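Local atomic coordinates of botulinum neurotoxin type G (PDB entry 3MPP), a protein that attaches to the host cell surface through its receptor-binding domain and delivers its metalloprotease light chain into the host cytosol. Residues A3-S8 against L14-G19; D65-N70 against S101-S106; I112-I117 against I146-D151. The protein carries 4 engineered substitutions. All coordinates share one frame; numbering follows the deposited sequence.

Contact 1: residues A3-S8 against L14-G19; sequences AILSLS and LIDSSG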
loop_
_atom_site.group_PDB
_atom_site.type_symbol
_atom_site.label_atom_id
_atom_site.label_comp_id
_atom_site.label_asym_id
_atom_site.label_seq_id
_atom_site.Cartn_x
_atom_site.Cartn_y
_atom_site.Cartn_z
ATOM N N ALA A 3 2.097 4.007 -24.296
ATOM C CA ALA A 3 1.585 5.138 -23.531
ATOM C C ALA A 3 1.580 6.437 -24.337
ATOM O O ALA A 3 2.619 6.877 -24.828
ATOM C CB ALA A 3 2.382 5.315 -22.249
ATOM N N ILE A 4 0.398 7.034 -24.467
ATOM C CA ILE A 4 0.238 8.372 -25.032
ATOM C C ILE A 4 0.911 9.417 -24.148
ATOM O O ILE A 4 1.423 10.427 -24.633
ATOM C CB ILE A 4 -1.248 8.752 -25.125
ATOM C CG1 ILE A 4 -1.925 8.048 -26.298
ATOM C CG2 ILE A 4 -1.409 10.254 -25.256
ATOM C CD1 ILE A 4 -3.369 8.452 -26.461
ATOM N N LEU A 5 0.891 9.172 -22.841
ATOM C CA LEU A 5 1.416 10.122 -21.872
ATOM C C LEU A 5 1.782 9.353 -20.608
ATOM O O LEU A 5 1.040 8.469 -20.178
ATOM C CB LEU A 5 0.367 11.194 -21.562
ATOM C CG LEU A 5 0.585 12.095 -20.332
ATOM C CD1 LEU A 5 1.760 13.040 -20.544
ATOM C CD2 LEU A 5 -0.668 12.885 -20.006
ATOM N N SER A 6 2.935 9.671 -20.030
ATOM C CA SER A 6 3.347 9.051 -18.771
ATOM C C SER A 6 4.100 10.064 -17.923
ATOM O O SER A 6 5.108 10.625 -18.357
ATOM C CB SER A 6 4.219 7.821 -19.026
ATOM O OG SER A 6 5.493 8.184 -19.521
ATOM N N LEU A 7 3.604 10.312 -16.718
ATOM C CA LEU A 7 4.244 11.282 -15.844
ATOM C C LEU A 7 5.340 10.603 -15.033
ATOM O O LEU A 7 5.120 9.566 -14.408
ATOM C CB LEU A 7 3.228 11.954 -14.915
ATOM C CG LEU A 7 2.147 12.810 -15.596
ATOM C CD1 LEU A 7 1.314 13.599 -14.581
ATOM C CD2 LEU A 7 2.777 13.746 -16.602
ATOM N N SER A 8 6.529 11.187 -15.063
ATOM C CA SER A 8 7.612 10.734 -14.208
ATOM C C SER A 8 8.267 11.943 -13.580
ATOM O O SER A 8 8.393 12.993 -14.210
ATOM C CB SER A 8 8.645 9.936 -14.999
ATOM O OG SER A 8 8.053 8.803 -15.604
ATOM N N LEU A 14 9.177 17.190 -13.060
ATOM C CA LEU A 14 8.101 16.365 -13.590
ATOM C C LEU A 14 8.116 16.412 -15.116
ATOM O O LEU A 14 7.961 17.478 -15.715
ATOM C CB LEU A 14 6.752 16.870 -13.083
ATOM C CG LEU A 14 5.518 16.035 -13.436
ATOM C CD1 LEU A 14 5.590 14.666 -12.794
ATOM C CD2 LEU A 14 4.270 16.746 -12.983
ATOM N N ILE A 15 8.288 15.256 -15.744
ATOM C CA ILE A 15 8.374 15.199 -17.198
ATOM C C ILE A 15 7.376 14.211 -17.783
ATOM O O ILE A 15 6.727 13.452 -17.059
ATOM C CB ILE A 15 9.784 14.775 -17.661
ATOM C CG1 ILE A 15 10.067 13.335 -17.229
ATOM C CG2 ILE A 15 10.835 15.713 -17.097
ATOM C CD1 ILE A 15 11.331 12.734 -17.828
ATOM N N ASP A 16 7.271 14.223 -19.105
ATOM C CA ASP A 16 6.499 13.232 -19.834
ATOM C C ASP A 16 7.457 12.172 -20.375
ATOM O O ASP A 16 8.216 12.432 -21.305
ATOM C CB ASP A 16 5.746 13.902 -20.984
ATOM C CG ASP A 16 4.955 12.916 -21.817
ATOM O OD1 ASP A 16 4.841 11.745 -21.401
ATOM O OD2 ASP A 16 4.443 13.315 -22.884
ATOM N N SER A 17 7.434 10.984 -19.778
ATOM C CA SER A 17 8.305 9.891 -20.211
ATOM C C SER A 17 7.771 9.237 -21.480
ATOM O O SER A 17 8.407 8.356 -22.051
ATOM C CB SER A 17 8.437 8.837 -19.108
ATOM O OG SER A 17 9.050 9.374 -17.951
ATOM N N SER A 18 6.593 9.674 -21.907
ATOM C CA SER A 18 5.924 9.129 -23.082
ATOM C C SER A 18 6.779 9.292 -24.335
ATOM O O SER A 18 6.802 8.420 -25.212
ATOM C CB SER A 18 4.590 9.849 -23.285
ATOM O OG SER A 18 3.783 9.213 -24.250
ATOM N N GLY A 19 7.475 10.420 -24.419
ATOM C CA GLY A 19 8.209 10.757 -25.622
ATOM C C GLY A 19 7.322 11.539 -26.567
ATOM O O GLY A 19 7.716 11.850 -27.691
HETATM O O HOH W 1 5.240 6.243 -24.917
HETATM O O HOH W 2 2.104 13.347 -24.011
#
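Ser8 and Ile15 pair in an antiparallel beta hairpin at the start of the N-terminal receptor-binding subdomain, hydrogen-bonded in both directions: Ile15 N gives to Ser8 O at 2.7 Å, Ser8 N to Ile15 O at 3.0 Å. Leu7 with Asp16 is the next, non-hydrogen-bonded pair. Beyond Asp16 the second strand ends, yet Ser17 N still reaches Ser6 O at 2.7 Å.

Asp16 can be followed outward. Its CB lies 4.1 Å from Leu5 CD1, and that methyl presses closer still on CG, at 3.4 Å. CG is anti to the backbone N (chi1 178°) and leans forward, beside the chain that leaves the strand, where OD1 can meet Ser18 N. OD1 appears to accept from Ser6 N as well as from Ser18 N, the latter an Asx turn, although crowding in the model makes its exact place doubtful. OD2 accepts from Ala22 N and from a water (2.6 Å from OD2) that also donates to Ile4 O. An aspartate suits this strand end because two acceptor atoms can serve backbone groups whose ladder partners run out. Leu5, Leu7 and Asp16 all touch Met24, of strand 23-26 in the facing sheet.

Ile4 and Leu5 form a classic bulge opposite Ile203. At the other end, the hydroxyls of Ser8 and Ser17 bond tip to tip, OG to OG at 2.6 Å.

Contact 2: residues D65-N70 against S101-S106; sequences DNFSIN and SGWKVS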
loop_
_atom_site.group_PDB
_atom_site.type_symbol
_atom_site.label_atom_id
_atom_site.label_comp_id
_atom_site.label_asym_id
_atom_site.label_seq_id
_atom_site.Cartn_x
_atom_site.Cartn_y
_atom_site.Cartn_z
ATOM N N ASP A 65 -12.503 7.107 -29.119
ATOM C CA ASP A 65 -13.481 6.451 -28.258
ATOM C C ASP A 65 -12.902 5.180 -27.636
ATOM O O ASP A 65 -13.609 4.428 -26.965
ATOM C CB ASP A 65 -14.755 6.127 -29.045
ATOM C CG ASP A 65 -15.939 5.832 -28.143
ATOM O OD1 ASP A 65 -15.925 6.276 -26.977
ATOM O OD2 ASP A 65 -16.886 5.159 -28.602
ATOM N N ASN A 66 -11.613 4.946 -27.868
ATOM C CA ASN A 66 -10.907 3.817 -27.263
ATOM C C ASN A 66 -9.609 4.238 -26.579
ATOM O O ASN A 66 -8.614 4.532 -27.239
ATOM C CB ASN A 66 -10.612 2.731 -28.304
ATOM C CG ASN A 66 -11.738 1.727 -28.436
ATOM O OD1 ASN A 66 -12.909 2.094 -28.497
ATOM N ND2 ASN A 66 -11.386 0.449 -28.481
ATOM N N PHE A 67 -9.616 4.265 -25.252
ATOM C CA PHE A 67 -8.404 4.592 -24.520
ATOM C C PHE A 67 -8.458 4.037 -23.104
ATOM O O PHE A 67 -9.484 3.506 -22.670
ATOM C CB PHE A 67 -8.163 6.103 -24.501
ATOM C CG PHE A 67 -9.044 6.852 -23.544
ATOM C CD1 PHE A 67 -10.389 7.036 -23.816
ATOM C CD2 PHE A 67 -8.524 7.384 -22.382
ATOM C CE1 PHE A 67 -11.198 7.732 -22.935
ATOM C CE2 PHE A 67 -9.326 8.079 -21.498
ATOM C CZ PHE A 67 -10.665 8.254 -21.776
ATOM N N SER A 68 -7.339 4.155 -22.398
ATOM C CA SER A 68 -7.233 3.630 -21.046
ATOM C C SER A 68 -6.474 4.603 -20.170
ATOM O O SER A 68 -5.545 5.269 -20.630
ATOM C CB SER A 68 -6.507 2.284 -21.054
ATOM O OG SER A 68 -7.099 1.382 -21.974
ATOM N N ILE A 69 -6.882 4.680 -18.908
ATOM C CA ILE A 69 -6.216 5.507 -17.918
ATOM C C ILE A 69 -5.701 4.586 -16.822
ATOM O O ILE A 69 -6.437 3.712 -16.355
ATOM C CB ILE A 69 -7.193 6.495 -17.266
ATOM C CG1 ILE A 69 -7.812 7.412 -18.317
ATOM C CG2 ILE A 69 -6.488 7.314 -16.186
ATOM C CD1 ILE A 69 -6.795 8.201 -19.100
ATOM N N ASN A 70 -4.449 4.783 -16.418
ATOM C CA ASN A 70 -3.834 3.967 -15.365
ATOM C C ASN A 70 -3.021 4.850 -14.434
ATOM O O ASN A 70 -2.265 5.718 -14.878
ATOM C CB ASN A 70 -2.960 2.862 -15.982
ATOM C CG ASN A 70 -2.084 2.132 -14.950
ATOM O OD1 ASN A 70 -2.576 1.530 -13.983
ATOM N ND2 ASN A 70 -0.778 2.163 -15.179
ATOM N N SER A 101 -17.513 19.024 -21.434
ATOM C CA SER A 101 -17.524 17.654 -21.938
ATOM C C SER A 101 -16.127 17.025 -21.962
ATOM O O SER A 101 -15.149 17.668 -22.347
ATOM C CB SER A 101 -18.143 17.602 -23.333
ATOM O OG SER A 101 -17.990 16.315 -23.904
ATOM N N GLY A 102 -16.050 15.760 -21.551
ATOM C CA GLY A 102 -14.794 15.035 -21.498
ATOM C C GLY A 102 -14.882 13.941 -20.455
ATOM O O GLY A 102 -15.941 13.333 -20.298
ATOM N N TRP A 103 -13.784 13.700 -19.735
ATOM C CA TRP A 103 -13.780 12.731 -18.639
ATOM C C TRP A 103 -13.163 13.288 -17.366
ATOM O O TRP A 103 -12.313 14.179 -17.402
ATOM C CB TRP A 103 -13.052 11.440 -19.017
ATOM C CG TRP A 103 -11.600 11.615 -19.365
ATOM C CD1 TRP A 103 -11.071 11.703 -20.621
ATOM C CD2 TRP A 103 -10.490 11.697 -18.456
ATOM N NE1 TRP A 103 -9.708 11.846 -20.552
ATOM C CE2 TRP A 103 -9.323 11.845 -19.236
ATOM C CE3 TRP A 103 -10.370 11.675 -17.060
ATOM C CZ2 TRP A 103 -8.055 11.966 -18.671
ATOM C CZ3 TRP A 103 -9.103 11.791 -16.497
ATOM C CH2 TRP A 103 -7.964 11.934 -17.299
ATOM N N LYS A 104 -13.581 12.732 -16.238
ATOM C CA LYS A 104 -13.009 13.119 -14.960
ATOM C C LYS A 104 -12.933 11.920 -14.032
ATOM O O LYS A 104 -13.778 11.024 -14.084
ATOM C CB LYS A 104 -13.834 14.235 -14.318
ATOM C CG LYS A 104 -15.170 13.782 -13.758
ATOM C CD LYS A 104 -15.964 14.959 -13.194
ATOM C CE LYS A 104 -17.303 14.501 -12.621
ATOM N NZ LYS A 104 -17.959 15.545 -11.776
ATOM N N VAL A 105 -11.894 11.910 -13.204
ATOM C CA VAL A 105 -11.791 10.984 -12.098
ATOM C C VAL A 105 -12.099 11.775 -10.827
ATOM O O VAL A 105 -11.534 12.852 -10.588
ATOM C CB VAL A 105 -10.378 10.354 -12.023
ATOM C CG1 VAL A 105 -10.231 9.492 -10.768
ATOM C CG2 VAL A 105 -10.099 9.529 -13.275
ATOM N N SER A 106 -13.026 11.263 -10.028
ATOM C CA SER A 106 -13.384 11.929 -8.782
ATOM C C SER A 106 -13.372 10.948 -7.603
ATOM O O SER A 106 -13.379 9.727 -7.774
ATOM C CB SER A 106 -14.747 12.611 -8.912
ATOM O OG SER A 106 -15.777 11.655 -9.047
#
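Phe67 and Ile69, two positions apart on the same strand, both point their side chains at the indole of Trp103, and this trio makes the whole of the close contact. The Phe67 ring reaches Trp103 at the pyrrole end: CE2 sits over one face of the indole and CZ comes to 3.7 Å from Trp103 CD1. The two flat groups are inclined, with 36° between the planes and centroids 5.2 Å apart for Phe67 and the five-membered ring, an oblique meeting and no true stack. Ile69 fills in beside it, its CD1 lying 4.0 Å from Trp103 CZ2 on the benzene half while also meeting the edge of the Phe67 ring in its plane. One broad indole therefore receives two separate neighbours, a task for which tryptophan is well suited.

Away from these rings the two segments no longer touch, and other residues take over the packing: Val105 meets Trp114 and Ile93. The nearest CA atoms, those of Ile69 and Val105, are 9.7 Å apart. No hydrogen bond joins the segments. Toward the start of 65-70 the contact opens to solvent: Asp65 is exposed and poorly ordered, and Phe67 is partly exposed, whereas Ile69 and Trp103 are buried. Ser68 faces the other way, its OG bonded to Arg206 O and Leu208 N.

Trp103 continues the apolar layer within its own sheet, touching Ile94, Cys96 and Leu116. Two antiparallel sheets joined across a layer of large apolar side chains, with backbones too far apart to bond, form the beta sandwich of the concanavalin-like N-terminal receptor-binding subdomain.

Contact 3: residues I112-I117 against I146-D151; sequences IIWTLI and ITITND
Apolar packing between facing sheets joins strand 112-117 to strand 146-150 inside the beta sandwich of the N-terminal subdomain. The two run in nearly the same direction; the axes of the two segments approach to 9.6 Å and are inclined by 21°, and every second residue of each points into the gap.

Trp114 and Ile148 form its centre. Methyl CG2 of Ile148 stands over the five-membered ring, 3.4 Å from its centroid and only 4° from the normal, a CH-pi contact. CG anti to the backbone N (chi1 171°) carries the indole into the gap, and chi2 turns a face of the ring to the methyl; a branched isoleucine supplies a slim methyl to match that flat surface. The cost is that Trp114 NE1 is buried with no partner in the model.

On one side, the side chains of Ile112 and Ile146 cross at an angle, Ile146 CD1 resting 3.8 Å from Ile112 CG1; beta-branched isoleucines suit strands and give bulky apolar surface. On the other, Leu116 CD1 meets the end of the Asn150 side chain, a more polar neighbour near the strand's end.

Within its own sheet, strand 111-117 lies between strands 103-108 and 123-129; strand 144-150 is flanked by 67-74 and 156-160.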
loop_
_atom_site.group_PDB
_atom_site.type_symbol
_atom_site.label_atom_id
_atom_site.label_comp_id
_atom_site.label_asym_id
_atom_site.label_seq_id
_atom_site.Cartn_x
_atom_site.Cartn_y
_atom_site.Cartn_z
ATOM N N ILE A 112 -14.058 5.555 -5.651
ATOM C CA ILE A 112 -13.299 6.176 -6.720
ATOM C C ILE A 112 -14.176 6.087 -7.963
ATOM O O ILE A 112 -14.717 5.022 -8.263
ATOM C CB ILE A 112 -11.946 5.465 -6.930
ATOM C CG1 ILE A 112 -11.157 6.132 -8.056
ATOM C CG2 ILE A 112 -12.155 3.996 -7.206
ATOM C CD1 ILE A 112 -10.313 7.292 -7.603
ATOM N N ILE A 113 -14.334 7.206 -8.668
ATOM C CA ILE A 113 -15.400 7.345 -9.665
ATOM C C ILE A 113 -14.900 7.856 -11.011
ATOM O O ILE A 113 -14.174 8.846 -11.083
ATOM C CB ILE A 113 -16.472 8.345 -9.188
ATOM C CG1 ILE A 113 -17.089 7.901 -7.863
ATOM C CG2 ILE A 113 -17.535 8.545 -10.251
ATOM C CD1 ILE A 113 -17.939 8.984 -7.219
ATOM N N TRP A 114 -15.317 7.179 -12.073
ATOM C CA TRP A 114 -15.013 7.578 -13.442
ATOM C C TRP A 114 -16.287 8.105 -14.122
ATOM O O TRP A 114 -17.324 7.453 -14.093
ATOM C CB TRP A 114 -14.465 6.361 -14.194
ATOM C CG TRP A 114 -14.280 6.525 -15.674
ATOM C CD1 TRP A 114 -15.038 5.959 -16.661
ATOM C CD2 TRP A 114 -13.248 7.265 -16.336
ATOM N NE1 TRP A 114 -14.545 6.309 -17.892
ATOM C CE2 TRP A 114 -13.447 7.109 -17.721
ATOM C CE3 TRP A 114 -12.174 8.040 -15.893
ATOM C CZ2 TRP A 114 -12.618 7.706 -18.665
ATOM C CZ3 TRP A 114 -11.354 8.629 -16.832
ATOM C CH2 TRP A 114 -11.578 8.457 -18.201
ATOM N N THR A 115 -16.208 9.285 -14.724
ATOM C CA THR A 115 -17.382 9.919 -15.309
ATOM C C THR A 115 -17.129 10.409 -16.729
ATOM O O THR A 115 -16.097 11.027 -17.010
ATOM C CB THR A 115 -17.869 11.116 -14.457
ATOM O OG1 THR A 115 -18.252 10.661 -13.151
ATOM C CG2 THR A 115 -19.050 11.793 -15.126
ATOM N N LEU A 116 -18.078 10.112 -17.617
ATOM C CA LEU A 116 -18.061 10.604 -18.989
ATOM C C LEU A 116 -19.230 11.551 -19.164
ATOM O O LEU A 116 -20.353 11.244 -18.768
ATOM C CB LEU A 116 -18.181 9.451 -19.986
ATOM C CG LEU A 116 -16.995 8.490 -20.065
ATOM C CD1 LEU A 116 -17.375 7.234 -20.843
ATOM C CD2 LEU A 116 -15.795 9.177 -20.697
ATOM N N ILE A 117 -18.962 12.716 -19.740
ATOM C CA ILE A 117 -19.990 13.719 -19.941
ATOM C C ILE A 117 -19.983 14.166 -21.394
ATOM O O ILE A 117 -18.933 14.527 -21.937
ATOM C CB ILE A 117 -19.773 14.938 -19.024
ATOM C CG1 ILE A 117 -19.668 14.484 -17.566
ATOM C CG2 ILE A 117 -20.892 15.970 -19.218
ATOM C CD1 ILE A 117 -19.506 15.611 -16.577
ATOM N N ILE A 146 -5.214 1.574 -10.183
ATOM C CA ILE A 146 -6.496 1.594 -10.860
ATOM C C ILE A 146 -6.266 1.727 -12.354
ATOM O O ILE A 146 -5.345 2.412 -12.789
ATOM C CB ILE A 146 -7.428 2.714 -10.343
ATOM C CG1 ILE A 146 -8.756 2.684 -11.109
ATOM C CG2 ILE A 146 -6.765 4.064 -10.466
ATOM C CD1 ILE A 146 -9.872 3.461 -10.442
ATOM N N THR A 147 -7.093 1.034 -13.123
ATOM C CA THR A 147 -7.046 1.100 -14.569
ATOM C C THR A 147 -8.468 1.212 -15.079
ATOM O O THR A 147 -9.328 0.391 -14.752
ATOM C CB THR A 147 -6.385 -0.154 -15.189
ATOM O OG1 THR A 147 -5.056 -0.303 -14.674
ATOM C CG2 THR A 147 -6.320 -0.024 -16.712
ATOM N N ILE A 148 -8.715 2.251 -15.863
ATOM C CA ILE A 148 -10.010 2.444 -16.482
ATOM C C ILE A 148 -9.850 2.297 -17.984
ATOM O O ILE A 148 -9.002 2.958 -18.586
ATOM C CB ILE A 148 -10.585 3.851 -16.204
ATOM C CG1 ILE A 148 -10.700 4.117 -14.700
ATOM C CG2 ILE A 148 -11.934 4.005 -16.859
ATOM C CD1 ILE A 148 -9.522 4.866 -14.123
ATOM N N THR A 149 -10.658 1.429 -18.581
ATOM C CA THR A 149 -10.667 1.263 -20.031
ATOM C C THR A 149 -12.055 1.594 -20.555
ATOM O O THR A 149 -13.047 1.468 -19.839
ATOM C CB THR A 149 -10.279 -0.175 -20.474
ATOM O OG1 THR A 149 -11.222 -1.122 -19.959
ATOM C CG2 THR A 149 -8.883 -0.539 -19.993
ATOM N N ASN A 150 -12.121 2.026 -21.808
ATOM C CA ASN A 150 -13.394 2.361 -22.426
ATOM C C ASN A 150 -13.336 2.053 -23.911
ATOM O O ASN A 150 -12.342 2.353 -24.569
ATOM C CB ASN A 150 -13.722 3.840 -22.210
ATOM C CG ASN A 150 -15.101 4.215 -22.728
ATOM O OD1 ASN A 150 -16.093 3.553 -22.424
ATOM N ND2 ASN A 150 -15.168 5.289 -23.509
ATOM N N ASP A 151 -14.396 1.451 -24.436
ATOM C CA ASP A 151 -14.447 1.119 -25.855
ATOM C C ASP A 151 -15.666 1.734 -26.536
ATOM O O ASP A 151 -16.366 2.552 -25.945
ATOM C CB ASP A 151 -14.403 -0.400 -26.065
ATOM C CG ASP A 151 -15.607 -1.109 -25.476
ATOM O OD1 ASP A 151 -16.742 -0.786 -25.877
ATOM O OD2 ASP A 151 -15.417 -2.003 -24.623
#

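In the fold
Contacts 2 and 3 are adjoining parts of one sandwich interface, their centres about 5 Å apart. Their strands are neighbours in both sheets: Ile69 N probably bonds to Ile148 O (2.8 Å) in one, while Ser101 OG probably bonds to Ile117 O (2.8 Å) across the other. The indoles of Trp103 and Trp114 also meet. Contact 1 stands apart, centre to centre about 17 Å from contact 2 and 20 Å from contact 3, with nearest atoms about 6 and 11 Å away. Strand 195-204 bridges the difference, since Ile203 touches both Leu5 and Ile69. All three lie away from the inferred ganglioside-binding motif, Ser400 to Tyr403, in the C-terminal subdomain.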